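Local coordinates for protein PHOX (Pseudomonas fluorescens, PDB 4A9V) that catalyses phosphotransfer as an alkaline phosphatase (EC 3.1.3.1), probably hydrolysing phosphate monoesters, with a complex iron-calcium cofactor bound in a beta-propeller, at residues W432-D435 with A440-T443; Q344-T349 with S376-T381; A59-F64 with D109-L114; T92-L97 with I225-F230. All coordinates share one frame; numbering follows the deposited sequence.

Contact 1: residues W432-D435 with A440-T443; sequences WRTD and ASKT
Asp435 and Ser441 meet across the loop of a beta hairpin, where strand 428-434 of the propeller turns back through a short irregular connection into its antiparallel neighbour, strand 443-451. Asp435 contributes the largest share of the buried surface, and its backbone is bonded at both ends. Its amide N donates to Thr443 O at 3.0 Å, a fairly straight bond with an N-H...O angle of 158°. On its other side, Asp435 O receives the hydroxyl of Ser441, OG lying 2.7 Å from that oxygen and well above the carbonyl plane. Ser441 OG stands beside its own backbone N, anti to the carbonyl carbon (chi1 -64°), and from there it reaches over to the opposite arm of the hairpin. It also lies within bonding reach of a second carbonyl, Asp438 O in the loop, with which it can share its single hydrogen; Thr434 OG1 bonds to the same oxygen. CB of Asp435 points toward the opposite arm and lies 3.5 Å from Thr443 O. Thr443 approaches it with its hydroxyl rather than its methyl: OG1 sits between the backbone N and the carbonyl carbon (chi1 69°), 3.8 Å from CB of Asp435. The Asp435 N to Thr443 O bond carries the pairing of the two strands to the mouth of the loop, which has no helix or strand of its own. Buried Thr434 sets its OG1 3.6 Å from CB of Ser441.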
loop_
_atom_site.group_PDB
_atom_site.type_symbol
_atom_site.label_atom_id
_atom_site.label_comp_id
_atom_site.label_asym_id
_atom_site.label_seq_id
_atom_site.Cartn_x
_atom_site.Cartn_y
_atom_site.Cartn_z
ATOM N N TRP A 432 -12.454 -9.183 10.146
ATOM C CA TRP A 432 -13.394 -10.263 9.881
ATOM C C TRP A 432 -12.790 -11.613 10.121
ATOM O O TRP A 432 -11.574 -11.816 10.057
ATOM C CB TRP A 432 -14.044 -10.186 8.489
ATOM C CG TRP A 432 -13.103 -10.249 7.312
ATOM C CD1 TRP A 432 -12.710 -11.364 6.581
ATOM C CD2 TRP A 432 -12.545 -9.110 6.594
ATOM N NE1 TRP A 432 -11.955 -10.992 5.496
ATOM C CE2 TRP A 432 -11.824 -9.646 5.448
ATOM C CE3 TRP A 432 -12.605 -7.745 6.767
ATOM C CZ2 TRP A 432 -11.189 -8.818 4.529
ATOM C CZ3 TRP A 432 -11.948 -6.923 5.857
ATOM C CH2 TRP A 432 -11.234 -7.447 4.781
ATOM N N ARG A 433 -13.675 -12.550 10.436
ATOM C CA ARG A 433 -13.342 -13.952 10.640
ATOM C C ARG A 433 -14.119 -14.792 9.632
ATOM O O ARG A 433 -15.353 -14.850 9.655
ATOM C CB ARG A 433 -13.688 -14.389 12.053
ATOM C CG ARG A 433 -13.329 -15.838 12.322
ATOM C CD ARG A 433 -13.614 -16.215 13.754
ATOM N NE ARG A 433 -13.209 -17.584 14.023
ATOM C CZ ARG A 433 -13.283 -18.162 15.214
ATOM N NH1 ARG A 433 -13.738 -17.483 16.257
ATOM N NH2 ARG A 433 -12.843 -19.398 15.367
ATOM N N THR A 434 -13.391 -15.355 8.682
ATOM C CA THR A 434 -13.989 -16.141 7.623
ATOM C C THR A 434 -14.672 -17.389 8.197
ATOM O O THR A 434 -14.180 -18.005 9.145
ATOM C CB THR A 434 -12.912 -16.498 6.576
ATOM O OG1 THR A 434 -13.531 -16.951 5.368
ATOM C CG2 THR A 434 -11.927 -17.530 7.105
ATOM N N ASP A 435 -15.829 -17.746 7.647
ATOM C CA ASP A 435 -16.598 -18.848 8.211
ATOM C C ASP A 435 -15.779 -20.138 8.211
ATOM O O ASP A 435 -15.039 -20.430 7.262
ATOM C CB ASP A 435 -17.912 -19.049 7.455
ATOM C CG ASP A 435 -18.841 -20.035 8.145
ATOM O OD1 ASP A 435 -19.034 -19.923 9.373
ATOM O OD2 ASP A 435 -19.412 -20.905 7.450
ATOM N N ALA A 440 -11.686 -20.075 2.018
ATOM C CA ALA A 440 -12.561 -20.346 0.880
ATOM C C ALA A 440 -13.998 -19.869 1.098
ATOM O O ALA A 440 -14.772 -19.822 0.146
ATOM C CB ALA A 440 -12.555 -21.829 0.534
ATOM N N SER A 441 -14.403 -19.675 2.348
ATOM C CA SER A 441 -15.797 -19.366 2.637
ATOM C C SER A 441 -16.237 -18.056 1.995
ATOM O O SER A 441 -15.456 -17.111 1.864
ATOM C CB SER A 441 -16.030 -19.302 4.142
ATOM O OG SER A 441 -15.804 -20.573 4.708
ATOM N N LYS A 442 -17.534 -17.962 1.742
ATOM C CA LYS A 442 -18.110 -16.805 1.101
ATOM C C LYS A 442 -18.874 -15.915 2.075
ATOM O O LYS A 442 -19.403 -14.890 1.672
ATOM C CB LYS A 442 -18.985 -17.247 -0.068
ATOM C CG LYS A 442 -18.133 -17.788 -1.216
ATOM C CD LYS A 442 -18.927 -18.391 -2.360
ATOM C CE LYS A 442 -18.033 -19.302 -3.194
ATOM N NZ LYS A 442 -18.660 -19.711 -4.479
ATOM N N THR A 443 -18.845 -16.258 3.360
ATOM C CA THR A 443 -19.372 -15.376 4.399
ATOM C C THR A 443 -18.395 -15.266 5.559
ATOM O O THR A 443 -17.476 -16.081 5.700
ATOM C CB THR A 443 -20.743 -15.848 4.937
ATOM O OG1 THR A 443 -20.581 -17.063 5.671
ATOM C CG2 THR A 443 -21.726 -16.082 3.794
#

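Contact 2: residues Q344-T349 with S376-T381; sequences QWIELT and SVVGAT
Ile346, near the end of strand 340-347, turns its CB toward Val378, at the C-terminal end of helix 371-377, and makes the first apolar contact with it. Its CG2 branch, anti to the backbone N, lies 3.7 Å from Val378 CG2, and the two side chains slide past one another in opposite directions. The other branch carries CD1 to 3.7 Å from Val378 O, so the isoleucine spans both the side chain and the carbonyl of its partner. That carbonyl is itself hydrogen-bonded to Arg328 on strand 322-329. At Glu347 CB points away, and Glu347 O passes 4.2 Å from Val378 CG1. Leu348 then brings CD2 across Val378 at about a right angle, 3.9 Å from CG2 of the valine. Val378 CG2 is thus touched by both Ile346 and Leu348, while Asn353 and Ile355 also pack on the valine side chain. The chain leaves the helix at Gly379, whose positive phi (79°) and N-to-Ser376 O bond of 3.1 Å belong to a Schellman motif. The arrangement is that of a helix C-terminus closed by a Schellman motif, in which the residue just before the glycine packs its side chain on the end of a strand of the antiparallel sheet.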
loop_
_atom_site.group_PDB
_atom_site.type_symbol
_atom_site.label_atom_id
_atom_site.label_comp_id
_atom_site.label_asym_id
_atom_site.label_seq_id
_atom_site.Cartn_x
_atom_site.Cartn_y
_atom_site.Cartn_z
ATOM N N GLN A 344 -20.455 -10.877 3.326
ATOM C CA GLN A 344 -20.346 -11.880 2.290
ATOM C C GLN A 344 -19.452 -11.416 1.158
ATOM O O GLN A 344 -19.238 -10.218 0.952
ATOM C CB GLN A 344 -21.723 -12.231 1.730
ATOM C CG GLN A 344 -22.405 -11.073 1.040
ATOM C CD GLN A 344 -23.816 -11.394 0.616
ATOM O OE1 GLN A 344 -24.034 -12.192 -0.295
ATOM N NE2 GLN A 344 -24.783 -10.722 1.227
ATOM N N TRP A 345 -18.958 -12.401 0.417
ATOM C CA TRP A 345 -18.211 -12.202 -0.819
ATOM C C TRP A 345 -19.093 -12.505 -2.000
ATOM O O TRP A 345 -19.743 -13.563 -2.040
ATOM C CB TRP A 345 -17.006 -13.144 -0.831
ATOM C CG TRP A 345 -16.003 -12.827 0.241
ATOM C CD1 TRP A 345 -15.734 -13.552 1.392
ATOM C CD2 TRP A 345 -15.226 -11.602 0.359
ATOM N NE1 TRP A 345 -14.829 -12.894 2.180
ATOM C CE2 TRP A 345 -14.485 -11.710 1.606
ATOM C CE3 TRP A 345 -14.998 -10.512 -0.466
ATOM C CZ2 TRP A 345 -13.622 -10.712 2.031
ATOM C CZ3 TRP A 345 -14.126 -9.518 -0.029
ATOM C CH2 TRP A 345 -13.442 -9.627 1.183
ATOM N N ILE A 346 -19.076 -11.621 -2.993
ATOM C CA ILE A 346 -19.932 -11.731 -4.163
ATOM C C ILE A 346 -19.052 -11.762 -5.411
ATOM O O ILE A 346 -18.182 -10.923 -5.590
ATOM C CB ILE A 346 -20.908 -10.539 -4.253
ATOM C CG1 ILE A 346 -21.743 -10.433 -2.976
ATOM C CG2 ILE A 346 -21.795 -10.674 -5.479
ATOM C CD1 ILE A 346 -22.573 -9.176 -2.884
ATOM N N GLU A 347 -19.273 -12.764 -6.253
ATOM C CA GLU A 347 -18.423 -13.047 -7.400
ATOM C C GLU A 347 -18.548 -11.989 -8.504
ATOM O O GLU A 347 -19.656 -11.619 -8.902
ATOM C CB GLU A 347 -18.859 -14.405 -7.938
ATOM C CG GLU A 347 -18.018 -15.018 -9.024
ATOM C CD GLU A 347 -18.550 -16.380 -9.424
ATOM O OE1 GLU A 347 -19.206 -17.039 -8.581
ATOM O OE2 GLU A 347 -18.054 -16.898 -10.425
ATOM N N LEU A 348 -17.411 -11.586 -9.066
ATOM C CA LEU A 348 -17.371 -10.725 -10.233
ATOM C C LEU A 348 -17.004 -11.567 -11.448
ATOM O O LEU A 348 -15.830 -11.722 -11.806
ATOM C CB LEU A 348 -16.358 -9.602 -10.020
ATOM C CG LEU A 348 -16.620 -8.736 -8.786
ATOM C CD1 LEU A 348 -15.579 -7.633 -8.694
ATOM C CD2 LEU A 348 -18.024 -8.154 -8.795
ATOM N N THR A 349 -18.038 -12.138 -12.052
ATOM C CA THR A 349 -17.896 -13.113 -13.123
ATOM C C THR A 349 -18.897 -12.784 -14.216
ATOM O O THR A 349 -20.094 -12.699 -13.960
ATOM C CB THR A 349 -18.165 -14.533 -12.597
ATOM O OG1 THR A 349 -17.139 -14.883 -11.660
ATOM C CG2 THR A 349 -18.192 -15.554 -13.736
ATOM N N SER A 376 -20.166 -2.415 -8.338
ATOM C CA SER A 376 -21.376 -1.641 -8.103
ATOM C C SER A 376 -22.620 -2.396 -8.569
ATOM O O SER A 376 -23.642 -2.392 -7.892
ATOM C CB SER A 376 -21.299 -0.280 -8.793
ATOM O OG SER A 376 -20.341 0.561 -8.171
ATOM N N VAL A 377 -22.532 -3.054 -9.721
ATOM C CA VAL A 377 -23.674 -3.814 -10.235
ATOM C C VAL A 377 -24.135 -4.861 -9.218
ATOM O O VAL A 377 -25.333 -5.061 -9.022
ATOM C CB VAL A 377 -23.348 -4.488 -11.586
ATOM C CG1 VAL A 377 -24.415 -5.509 -11.961
ATOM C CG2 VAL A 377 -23.228 -3.440 -12.673
ATOM N N VAL A 378 -23.193 -5.524 -8.555
ATOM C CA VAL A 378 -23.555 -6.615 -7.651
ATOM C C VAL A 378 -23.828 -6.149 -6.222
ATOM O O VAL A 378 -24.158 -6.956 -5.365
ATOM C CB VAL A 378 -22.499 -7.744 -7.625
ATOM C CG1 VAL A 378 -22.163 -8.194 -9.033
ATOM C CG2 VAL A 378 -21.250 -7.321 -6.864
ATOM N N GLY A 379 -23.745 -4.844 -5.982
ATOM C CA GLY A 379 -24.141 -4.273 -4.694
ATOM C C GLY A 379 -23.106 -4.437 -3.591
ATOM O O GLY A 379 -23.455 -4.637 -2.427
ATOM N N ALA A 380 -21.840 -4.223 -3.931
ATOM C CA ALA A 380 -20.797 -4.125 -2.917
ATOM C C ALA A 380 -21.079 -2.959 -1.963
ATOM O O ALA A 380 -21.697 -1.960 -2.345
ATOM C CB ALA A 380 -19.448 -3.953 -3.597
ATOM N N THR A 381 -20.583 -3.069 -0.735
ATOM C CA THR A 381 -20.741 -2.003 0.250
ATOM C C THR A 381 -19.648 -0.951 0.097
ATOM O O THR A 381 -18.457 -1.265 0.164
ATOM C CB THR A 381 -20.676 -2.561 1.680
ATOM O OG1 THR A 381 -21.655 -3.594 1.845
ATOM C CG2 THR A 381 -20.876 -1.460 2.715
#

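Contact 3: residues A59-F64 with D109-L114; sequences AQEVQF and DVRKAL
The chain around Gln60 and Lys112, whose CA atoms lie 6.5 Å apart, brings a type I beta turn from Gln60 to Gln63, which continues from short helix 57-60, beside helix 107-115. The turn and the helix are joined by a bidentate salt bridge in which Arg111 meets Glu61 side-on. Its NE donates to Glu61 OE2 at 2.9 Å, almost straight at 176°, while NH2 of Arg111 donates to Glu61 OE1, also at 2.9 Å. The carboxylate lies at the guanidinium edge, with both oxygens close to the guanidinium plane, yet the two flat groups are turned 47° against each other, and OE2 is approached from above the carboxylate plane. An extended arginine chain, with CG anti to the backbone N (chi1 -178°), carries the group out from the helix; its third nitrogen, NH1, forms a salt bridge with Glu108. Next to this pair, the aliphatic part of Gln60 packs on the helix backbone, CG being 3.9 Å from Lys112 O. The amide end of Gln60 has other partners: OE1 bonds to Trp38, NE2 to Phe64 O. Glu61 OE2 takes a further bond from a water 2.8 Å away, which also donates to Arg111 O at 2.9 Å.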
loop_
_atom_site.group_PDB
_atom_site.type_symbol
_atom_site.label_atom_id
_atom_site.label_comp_id
_atom_site.label_asym_id
_atom_site.label_seq_id
_atom_site.Cartn_x
_atom_site.Cartn_y
_atom_site.Cartn_z
ATOM N N ALA A 59 20.512 8.518 -13.921
ATOM C CA ALA A 59 21.005 8.198 -12.589
ATOM C C ALA A 59 19.885 7.705 -11.681
ATOM O O ALA A 59 20.055 6.742 -10.948
ATOM C CB ALA A 59 21.699 9.400 -11.969
ATOM N N GLN A 60 18.728 8.356 -11.735
ATOM C CA GLN A 60 17.633 7.973 -10.860
ATOM C C GLN A 60 17.126 6.566 -11.189
ATOM O O GLN A 60 16.690 5.845 -10.291
ATOM C CB GLN A 60 16.494 8.992 -10.929
ATOM C CG GLN A 60 15.317 8.671 -10.014
ATOM C CD GLN A 60 15.674 8.690 -8.540
ATOM O OE1 GLN A 60 15.808 9.744 -7.927
ATOM N NE2 GLN A 60 15.826 7.512 -7.963
ATOM N N GLU A 61 17.295 6.142 -12.444
ATOM C CA GLU A 61 16.924 4.785 -12.846
ATOM C C GLU A 61 17.805 3.706 -12.230
ATOM O O GLU A 61 17.438 2.532 -12.273
ATOM C CB GLU A 61 16.914 4.656 -14.375
ATOM C CG GLU A 61 15.771 5.439 -15.013
ATOM C CD GLU A 61 15.814 5.507 -16.532
ATOM O OE1 GLU A 61 16.854 5.187 -17.143
ATOM O OE2 GLU A 61 14.866 6.075 -17.114
ATOM N N VAL A 62 18.937 4.094 -11.638
ATOM C CA VAL A 62 19.830 3.151 -10.961
ATOM C C VAL A 62 20.067 3.538 -9.497
ATOM O O VAL A 62 21.005 3.060 -8.859
ATOM C CB VAL A 62 21.186 2.987 -11.698
ATOM C CG1 VAL A 62 20.969 2.340 -13.057
ATOM C CG2 VAL A 62 21.918 4.314 -11.833
ATOM N N GLN A 63 19.164 4.355 -8.961
ATOM C CA GLN A 63 19.193 4.769 -7.561
ATOM C C GLN A 63 17.890 4.359 -6.888
ATOM O O GLN A 63 16.845 4.274 -7.528
ATOM C CB GLN A 63 19.354 6.292 -7.454
ATOM C CG GLN A 63 20.733 6.783 -7.862
ATOM C CD GLN A 63 20.774 8.269 -8.165
ATOM O OE1 GLN A 63 19.762 8.890 -8.530
ATOM N NE2 GLN A 63 21.968 8.835 -8.101
ATOM N N PHE A 64 17.967 4.106 -5.587
ATOM C CA PHE A 64 16.782 3.863 -4.784
ATOM C C PHE A 64 15.740 4.941 -5.086
ATOM O O PHE A 64 16.053 6.128 -5.147
ATOM C CB PHE A 64 17.154 3.875 -3.299
ATOM C CG PHE A 64 16.109 3.277 -2.403
ATOM C CD1 PHE A 64 15.923 1.905 -2.362
ATOM C CD2 PHE A 64 15.373 4.077 -1.552
ATOM C CE1 PHE A 64 15.004 1.344 -1.502
ATOM C CE2 PHE A 64 14.444 3.525 -0.688
ATOM C CZ PHE A 64 14.254 2.155 -0.668
ATOM N N ASP A 109 12.689 15.696 -17.558
ATOM C CA ASP A 109 12.112 15.823 -16.213
ATOM C C ASP A 109 11.048 14.747 -15.966
ATOM O O ASP A 109 10.954 14.196 -14.869
ATOM C CB ASP A 109 11.482 17.201 -15.992
ATOM C CG ASP A 109 12.490 18.288 -15.635
ATOM O OD1 ASP A 109 13.714 18.020 -15.592
ATOM O OD2 ASP A 109 12.033 19.439 -15.443
ATOM N N VAL A 110 10.217 14.474 -16.968
ATOM C CA VAL A 110 9.175 13.450 -16.820
ATOM C C VAL A 110 9.775 12.046 -16.695
ATOM O O VAL A 110 9.393 11.277 -15.811
ATOM C CB VAL A 110 8.178 13.504 -17.993
ATOM C CG1 VAL A 110 7.238 12.308 -17.939
ATOM C CG2 VAL A 110 7.396 14.808 -17.950
ATOM N N ARG A 111 10.796 11.761 -17.497
ATOM C CA ARG A 111 11.542 10.516 -17.346
ATOM C C ARG A 111 12.126 10.374 -15.942
ATOM O O ARG A 111 12.099 9.298 -15.344
ATOM C CB ARG A 111 12.660 10.468 -18.379
ATOM C CG ARG A 111 13.461 9.184 -18.344
ATOM C CD ARG A 111 14.679 9.285 -19.235
ATOM N NE ARG A 111 15.601 8.190 -18.973
ATOM C CZ ARG A 111 16.807 8.090 -19.515
ATOM N NH1 ARG A 111 17.253 9.038 -20.328
ATOM N NH2 ARG A 111 17.575 7.047 -19.238
ATOM N N LYS A 112 12.620 11.475 -15.385
ATOM C CA LYS A 112 13.216 11.464 -14.057
ATOM C C LYS A 112 12.171 11.179 -12.967
ATOM O O LYS A 112 12.439 10.437 -12.028
ATOM C CB LYS A 112 13.905 12.801 -13.804
ATOM C CG LYS A 112 14.613 12.930 -12.476
ATOM C CD LYS A 112 15.477 14.178 -12.461
ATOM C CE LYS A 112 15.868 14.569 -11.054
ATOM N NZ LYS A 112 16.790 15.738 -11.038
ATOM N N ALA A 113 10.969 11.737 -13.110
ATOM C CA ALA A 113 9.869 11.442 -12.184
ATOM C C ALA A 113 9.455 9.977 -12.284
ATOM O O ALA A 113 9.287 9.308 -11.267
ATOM C CB ALA A 113 8.683 12.365 -12.449
ATOM N N LEU A 114 9.295 9.472 -13.498
ATOM C CA LEU A 114 8.938 8.066 -13.678
ATOM C C LEU A 114 10.017 7.137 -13.106
ATOM O O LEU A 114 9.710 6.074 -12.556
ATOM C CB LEU A 114 8.724 7.779 -15.165
ATOM C CG LEU A 114 7.342 8.184 -15.678
ATOM C CD1 LEU A 114 7.369 8.425 -17.176
ATOM C CD2 LEU A 114 6.299 7.136 -15.338
HETATM O O HOH W 1 12.146 6.579 -16.443
#

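Contact 4: residues T92-L97 with I225-F230; sequences TNYRYL and INWHPF
The hydroxyl of Tyr94 donates a short hydrogen bond of 2.7 Å from OH to Ile225 O, reaching from the first turn of helix 94-97 to the long loop between helix 211-216 and strand 249-252. The donor is tilted 17° from the carbonyl plane of Ile225, and that oxygen lies at the edge of the tyrosine ring, near its plane. Also at this edge is Trp227, whose NE1 is 3.0 Å from Tyr94 OH. OH thus faces both the backbone of Ile225 and the indole of Trp227, which lie roughly at right angles about it. CB of Tyr94 points toward the loop, and chi1 -67°, with CG anti to the carbonyl carbon, extends the ring to it. Ile225 CG2 also packs against Tyr94 OH, 3.7 Å away; the same methyl rests over one face of the indole of Trp227, offset toward the rim. The tryptophan is buried, and Phe234 meets its ring edge-to-face. Tyr98 and Pro104 also touch Tyr94. The contact is a side-chain-to-backbone hydrogen bond from the start of helix 94-97 to a loop more than 120 residues further along the chain, packed through Trp227 beside Val110, Ala113 and Leu114 of helix 107-115.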
loop_
_atom_site.group_PDB
_atom_site.type_symbol
_atom_site.label_atom_id
_atom_site.label_comp_id
_atom_site.label_asym_id
_atom_site.label_seq_id
_atom_site.Cartn_x
_atom_site.Cartn_y
_atom_site.Cartn_z
ATOM N N THR A 92 6.840 11.047 -6.167
ATOM C CA THR A 92 7.994 11.896 -5.925
ATOM C C THR A 92 7.560 13.295 -5.527
ATOM O O THR A 92 6.402 13.670 -5.672
ATOM C CB THR A 92 8.960 11.912 -7.136
ATOM O OG1 THR A 92 10.152 12.639 -6.804
ATOM C CG2 THR A 92 8.308 12.541 -8.356
ATOM N N ASN A 93 8.502 14.037 -4.966
ATOM C CA ASN A 93 8.238 15.347 -4.391
ATOM C C ASN A 93 8.956 16.398 -5.227
ATOM O O ASN A 93 10.182 16.510 -5.160
ATOM C CB ASN A 93 8.787 15.366 -2.968
ATOM C CG ASN A 93 8.344 14.153 -2.168
ATOM O OD1 ASN A 93 7.150 13.922 -1.988
ATOM N ND2 ASN A 93 9.300 13.338 -1.738
ATOM N N TYR A 94 8.230 17.054 -6.125
ATOM C CA TYR A 94 8.865 17.938 -7.095
ATOM C C TYR A 94 9.713 19.029 -6.422
ATOM O O TYR A 94 10.711 19.469 -6.985
ATOM C CB TYR A 94 7.825 18.584 -8.015
ATOM C CG TYR A 94 7.099 17.627 -8.947
ATOM C CD1 TYR A 94 7.639 16.400 -9.302
ATOM C CD2 TYR A 94 5.896 17.990 -9.527
ATOM C CE1 TYR A 94 7.007 15.574 -10.218
ATOM C CE2 TYR A 94 5.268 17.180 -10.458
ATOM C CZ TYR A 94 5.856 15.995 -10.835
ATOM O OH TYR A 94 5.249 15.147 -11.736
ATOM N N ARG A 95 9.319 19.472 -5.230
ATOM C CA ARG A 95 10.095 20.503 -4.545
ATOM C C ARG A 95 11.524 20.078 -4.258
ATOM O O ARG A 95 12.405 20.929 -4.127
ATOM C CB ARG A 95 9.401 20.979 -3.266
ATOM C CG ARG A 95 9.448 20.011 -2.102
ATOM C CD ARG A 95 8.611 20.505 -0.930
ATOM N NE ARG A 95 9.122 21.766 -0.398
ATOM C CZ ARG A 95 8.357 22.770 0.022
ATOM N NH1 ARG A 95 7.042 22.623 0.089
ATOM N NH2 ARG A 95 8.918 23.851 0.538
ATOM N N TYR A 96 11.750 18.769 -4.164
ATOM C CA TYR A 96 13.075 18.219 -3.889
ATOM C C TYR A 96 13.696 17.530 -5.105
ATOM O O TYR A 96 14.911 17.380 -5.172
ATOM C CB TYR A 96 13.030 17.263 -2.695
ATOM C CG TYR A 96 12.469 17.892 -1.443
ATOM C CD1 TYR A 96 13.000 19.065 -0.936
ATOM C CD2 TYR A 96 11.427 17.296 -0.748
ATOM C CE1 TYR A 96 12.488 19.645 0.205
ATOM C CE2 TYR A 96 10.920 17.858 0.407
ATOM C CZ TYR A 96 11.441 19.048 0.864
ATOM O OH TYR A 96 10.929 19.661 1.983
ATOM N N LEU A 97 12.881 17.069 -6.043
ATOM C CA LEU A 97 13.379 16.239 -7.132
ATOM C C LEU A 97 14.225 17.050 -8.119
ATOM O O LEU A 97 15.239 16.568 -8.620
ATOM C CB LEU A 97 12.214 15.568 -7.863
ATOM C CG LEU A 97 12.607 14.667 -9.037
ATOM C CD1 LEU A 97 13.510 13.527 -8.583
ATOM C CD2 LEU A 97 11.368 14.132 -9.738
ATOM N N ILE A 225 0.392 16.380 -11.528
ATOM C CA ILE A 225 1.519 15.552 -11.949
ATOM C C ILE A 225 2.155 16.100 -13.240
ATOM O O ILE A 225 3.376 16.289 -13.311
ATOM C CB ILE A 225 1.082 14.077 -12.125
ATOM C CG1 ILE A 225 0.531 13.514 -10.813
ATOM C CG2 ILE A 225 2.233 13.233 -12.642
ATOM C CD1 ILE A 225 1.476 13.635 -9.640
ATOM N N ASN A 226 1.330 16.359 -14.254
ATOM C CA ASN A 226 1.740 17.112 -15.430
ATOM C C ASN A 226 2.933 16.470 -16.137
ATOM O O ASN A 226 3.897 17.132 -16.536
ATOM C CB ASN A 226 1.975 18.572 -15.048
ATOM C CG ASN A 226 0.701 19.244 -14.565
ATOM O OD1 ASN A 226 -0.383 18.951 -15.064
ATOM N ND2 ASN A 226 0.808 20.026 -13.498
ATOM N N TRP A 227 2.770 15.180 -16.418
ATOM C CA TRP A 227 3.643 14.461 -17.340
ATOM C C TRP A 227 3.188 14.590 -18.772
ATOM O O TRP A 227 4.007 14.631 -19.689
ATOM C CB TRP A 227 3.687 12.985 -16.969
ATOM C CG TRP A 227 4.321 12.706 -15.639
ATOM C CD1 TRP A 227 5.030 13.586 -14.827
ATOM C CD2 TRP A 227 4.356 11.424 -14.955
ATOM N NE1 TRP A 227 5.501 12.939 -13.717
ATOM C CE2 TRP A 227 5.060 11.656 -13.698
ATOM C CE3 TRP A 227 3.754 10.201 -15.172
ATOM C CZ2 TRP A 227 5.211 10.661 -12.756
ATOM C CZ3 TRP A 227 3.914 9.203 -14.222
ATOM C CH2 TRP A 227 4.619 9.430 -13.037
ATOM N N HIS A 228 1.876 14.627 -18.983
ATOM C CA HIS A 228 1.311 14.573 -20.329
ATOM C C HIS A 228 1.722 15.677 -21.282
ATOM O O HIS A 228 1.724 15.449 -22.487
ATOM C CB HIS A 228 -0.212 14.464 -20.262
ATOM C CG HIS A 228 -0.881 15.650 -19.611
ATOM N ND1 HIS A 228 -0.994 15.776 -18.268
ATOM C CD2 HIS A 228 -1.483 16.772 -20.164
ATOM C CE1 HIS A 228 -1.585 16.952 -17.986
ATOM N NE2 HIS A 228 -1.885 17.561 -19.146
ATOM N N PRO A 229 2.154 16.853 -20.782
ATOM C CA PRO A 229 2.604 17.862 -21.749
ATOM C C PRO A 229 3.929 17.507 -22.419
ATOM O O PRO A 229 4.252 18.070 -23.464
ATOM C CB PRO A 229 2.753 19.126 -20.895
ATOM C CG PRO A 229 1.842 18.907 -19.738
ATOM C CD PRO A 229 1.961 17.441 -19.447
ATOM N N PHE A 230 4.657 16.542 -21.862
ATOM C CA PHE A 230 5.979 16.202 -22.376
ATOM C C PHE A 230 6.113 14.735 -22.779
ATOM O O PHE A 230 7.045 14.386 -23.507
ATOM C CB PHE A 230 7.056 16.572 -21.358
ATOM C CG PHE A 230 7.090 18.034 -21.024
ATOM C CD1 PHE A 230 7.608 18.945 -21.927
ATOM C CD2 PHE A 230 6.486 18.510 -19.874
ATOM C CE1 PHE A 230 7.551 20.301 -21.677
ATOM C CE2 PHE A 230 6.456 19.863 -19.600
ATOM C CZ PHE A 230 6.976 20.760 -20.510
#

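In the fold
The four contacts form two groups, each 21 to 23 Å from the centre of the chain. Contacts 1 and 2, with centres 15 Å apart, share the antiparallel sheet in which strands 340-347, 443-451 and 428-434 are neighbours; they touch where Lys442 O probably accepts a hydrogen bond from Trp345 N (2.8 Å). Contacts 3 and 4, whose centres are 11 Å apart, pack two short helices and a loop around helix 107-115, with Lys112 NZ bonded to Leu97 O at 3.0 Å; their segments alternate along the chain. Both close before contact 2 opens, and contact 2 before contact 1. Contacts 1 and 3, centres 43 Å apart, lie on opposite sides of the chain's centre, all four away from the metal sites.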